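Local atomic coordinates of hypothetical protein PP5205 (Pseudomonas putida, PDB entry 2G2X), a protein that is of unknown function but, as an EVE-domain member of the PUA-related superfamily, may bind RNA or modified nucleic-acid bases. Residues Tyr82-Ala87 with Lys91-Ala96. Sequence-based numbering, arbitrary orientation.
Sequences YHDAKA and KNPWSA. With SO4 (sulfate ion), chain E.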
loop_
_atom_site.group_PDB
_atom_site.type_symbol
_atom_site.label_atom_id
_atom_site.label_comp_id
_atom_site.label_asym_id
_atom_site.label_seq_id
_atom_site.Cartn_x
_atom_site.Cartn_y
_atom_site.Cartn_z
ATOM N N TYR A 82 -2.446 -0.255 -16.683
ATOM C CA TYR A 82 -2.589 0.993 -15.945
ATOM C C TYR A 82 -2.265 2.217 -16.807
ATOM O O TYR A 82 -2.005 3.308 -16.294
ATOM C CB TYR A 82 -1.687 0.962 -14.713
ATOM C CG TYR A 82 -1.933 -0.235 -13.822
ATOM C CD1 TYR A 82 -3.191 -0.479 -13.274
ATOM C CD2 TYR A 82 -0.901 -1.114 -13.507
ATOM C CE1 TYR A 82 -3.414 -1.569 -12.431
ATOM C CE2 TYR A 82 -1.110 -2.208 -12.667
ATOM C CZ TYR A 82 -2.365 -2.428 -12.130
ATOM O OH TYR A 82 -2.565 -3.488 -11.274
ATOM N N HIS A 83 -2.290 2.021 -18.120
ATOM C CA HIS A 83 -2.019 3.088 -19.075
ATOM C C HIS A 83 -3.063 4.205 -18.994
ATOM O O HIS A 83 -4.235 3.954 -18.724
ATOM C CB HIS A 83 -1.967 2.499 -20.495
ATOM C CG HIS A 83 -2.381 3.456 -21.571
ATOM N ND1 HIS A 83 -3.698 3.812 -21.785
ATOM C CD2 HIS A 83 -1.652 4.142 -22.484
ATOM C CE1 HIS A 83 -3.760 4.676 -22.783
ATOM N NE2 HIS A 83 -2.533 4.894 -23.224
ATOM N N ASP A 84 -2.619 5.437 -19.216
ATOM C CA ASP A 84 -3.509 6.596 -19.193
ATOM C C ASP A 84 -3.355 7.323 -20.527
ATOM O O ASP A 84 -2.277 7.822 -20.851
ATOM C CB ASP A 84 -3.138 7.540 -18.046
ATOM C CG ASP A 84 -4.128 8.684 -17.894
ATOM O OD1 ASP A 84 -4.607 9.190 -18.929
ATOM O OD2 ASP A 84 -4.418 9.079 -16.744
ATOM N N ALA A 85 -4.437 7.391 -21.294
ATOM C CA ALA A 85 -4.409 8.023 -22.612
ATOM C C ALA A 85 -4.017 9.491 -22.622
ATOM O O ALA A 85 -3.364 9.956 -23.554
ATOM C CB ALA A 85 -5.758 7.851 -23.298
ATOM N N LYS A 86 -4.415 10.223 -21.590
ATOM C CA LYS A 86 -4.101 11.641 -21.531
ATOM C C LYS A 86 -2.750 11.977 -20.904
ATOM O O LYS A 86 -2.379 13.149 -20.813
ATOM C CB LYS A 86 -5.233 12.389 -20.813
ATOM C CG LYS A 86 -6.526 12.438 -21.635
ATOM C CD LYS A 86 -7.505 13.485 -21.115
ATOM C CE LYS A 86 -8.336 12.970 -19.953
ATOM N NZ LYS A 86 -9.316 11.933 -20.389
ATOM N N ALA A 87 -2.003 10.959 -20.492
ATOM C CA ALA A 87 -0.693 11.187 -19.888
ATOM C C ALA A 87 0.405 11.227 -20.939
ATOM O O ALA A 87 0.319 10.557 -21.961
ATOM C CB ALA A 87 -0.387 10.100 -18.870
ATOM N N LYS A 91 3.968 15.421 -19.061
ATOM C CA LYS A 91 2.749 15.663 -18.297
ATOM C C LYS A 91 2.143 14.349 -17.809
ATOM O O LYS A 91 1.100 13.909 -18.303
ATOM C CB LYS A 91 1.724 16.417 -19.152
ATOM C CG LYS A 91 2.018 17.900 -19.343
ATOM C CD LYS A 91 1.808 18.680 -18.050
ATOM C CE LYS A 91 2.074 20.173 -18.241
ATOM N NZ LYS A 91 1.777 20.969 -17.012
ATOM N N ASN A 92 2.812 13.728 -16.844
ATOM C CA ASN A 92 2.365 12.470 -16.265
ATOM C C ASN A 92 1.803 12.780 -14.882
ATOM O O ASN A 92 2.547 13.112 -13.955
ATOM C CB ASN A 92 3.548 11.510 -16.142
ATOM C CG ASN A 92 3.140 10.135 -15.669
ATOM O OD1 ASN A 92 1.996 9.913 -15.265
ATOM N ND2 ASN A 92 4.079 9.200 -15.707
ATOM N N PRO A 93 0.481 12.674 -14.720
ATOM C CA PRO A 93 -0.104 12.966 -13.415
ATOM C C PRO A 93 0.099 11.891 -12.354
ATOM O O PRO A 93 -0.177 12.131 -11.179
ATOM C CB PRO A 93 -1.577 13.170 -13.747
ATOM C CG PRO A 93 -1.797 12.183 -14.834
ATOM C CD PRO A 93 -0.566 12.354 -15.706
ATOM N N TRP A 94 0.605 10.724 -12.750
ATOM C CA TRP A 94 0.769 9.635 -11.795
ATOM C C TRP A 94 2.166 9.338 -11.287
ATOM O O TRP A 94 3.168 9.561 -11.973
ATOM C CB TRP A 94 0.128 8.380 -12.369
ATOM C CG TRP A 94 -1.252 8.684 -12.850
ATOM C CD1 TRP A 94 -1.678 8.738 -14.146
ATOM C CD2 TRP A 94 -2.374 9.072 -12.042
ATOM N NE1 TRP A 94 -2.992 9.136 -14.197
ATOM C CE2 TRP A 94 -3.448 9.348 -12.921
ATOM C CE3 TRP A 94 -2.577 9.211 -10.660
ATOM C CZ2 TRP A 94 -4.710 9.764 -12.465
ATOM C CZ3 TRP A 94 -3.831 9.624 -10.203
ATOM C CH2 TRP A 94 -4.883 9.893 -11.108
ATOM N N SER A 95 2.210 8.829 -10.062
ATOM C CA SER A 95 3.465 8.514 -9.397
ATOM C C SER A 95 3.510 7.090 -8.874
ATOM O O SER A 95 2.483 6.467 -8.609
ATOM C CB SER A 95 3.692 9.473 -8.223
ATOM O OG SER A 95 3.862 10.809 -8.666
ATOM N N ALA A 96 4.724 6.584 -8.726
ATOM C CA ALA A 96 4.940 5.248 -8.206
ATOM C C ALA A 96 6.063 5.358 -7.193
ATOM O O ALA A 96 6.714 6.396 -7.093
ATOM C CB ALA A 96 5.342 4.304 -9.334
HETATM S S SO4 E . 6.111 14.622 -15.063
HETATM O O1 SO4 E . 5.084 15.242 -15.924
HETATM O O2 SO4 E . 7.226 14.129 -15.906
HETATM O O3 SO4 E . 6.609 15.627 -14.094
HETATM O O4 SO4 E . 5.516 13.488 -14.324
#
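Asp84 reaches the indole edge of Trp94 with one carboxylate oxygen: NE1 of Trp94 donates to OD2 of Asp84 over 2.9 Å, and at 167° the bond is close to straight. OD2 lies almost in the ring plane and is approached on its anti side, somewhat out of the carboxylate plane, while the carboxylate is turned 32° from the indole. With CG anti to the backbone N (chi1 -174°), the acid extends toward Trp94 and still leaves OD1 to accept from N of Lys86 at 2.9 Å, closing an Asx turn. An asparagine here offers one acceptor oxygen and an NH2, and would probably leave either the indole N-H or the backbone N-H of Lys86 without its acceptor. Asp84 to Ala87 form a type I beta turn, N of Ala87 bonding to O of Asp84. All this belongs to the long surface loop joining antiparallel strands 58-71 and 95-110 of the EVE domain's mixed sheet, and Trp94 sits just ahead of the second strand, in cation-pi contact with Arg30. At the turn's end, Ala87 rests its CB on CD of Pro93, 3.9 Å away. Pro93 in turn lays CG over the rim of one indole face. OD1 of Asn92 accepts from N of Trp94 at 3.0 Å in a second Asx turn, and N of Asn92 donates to O1 of a sulfate, probably from the crystallisation medium.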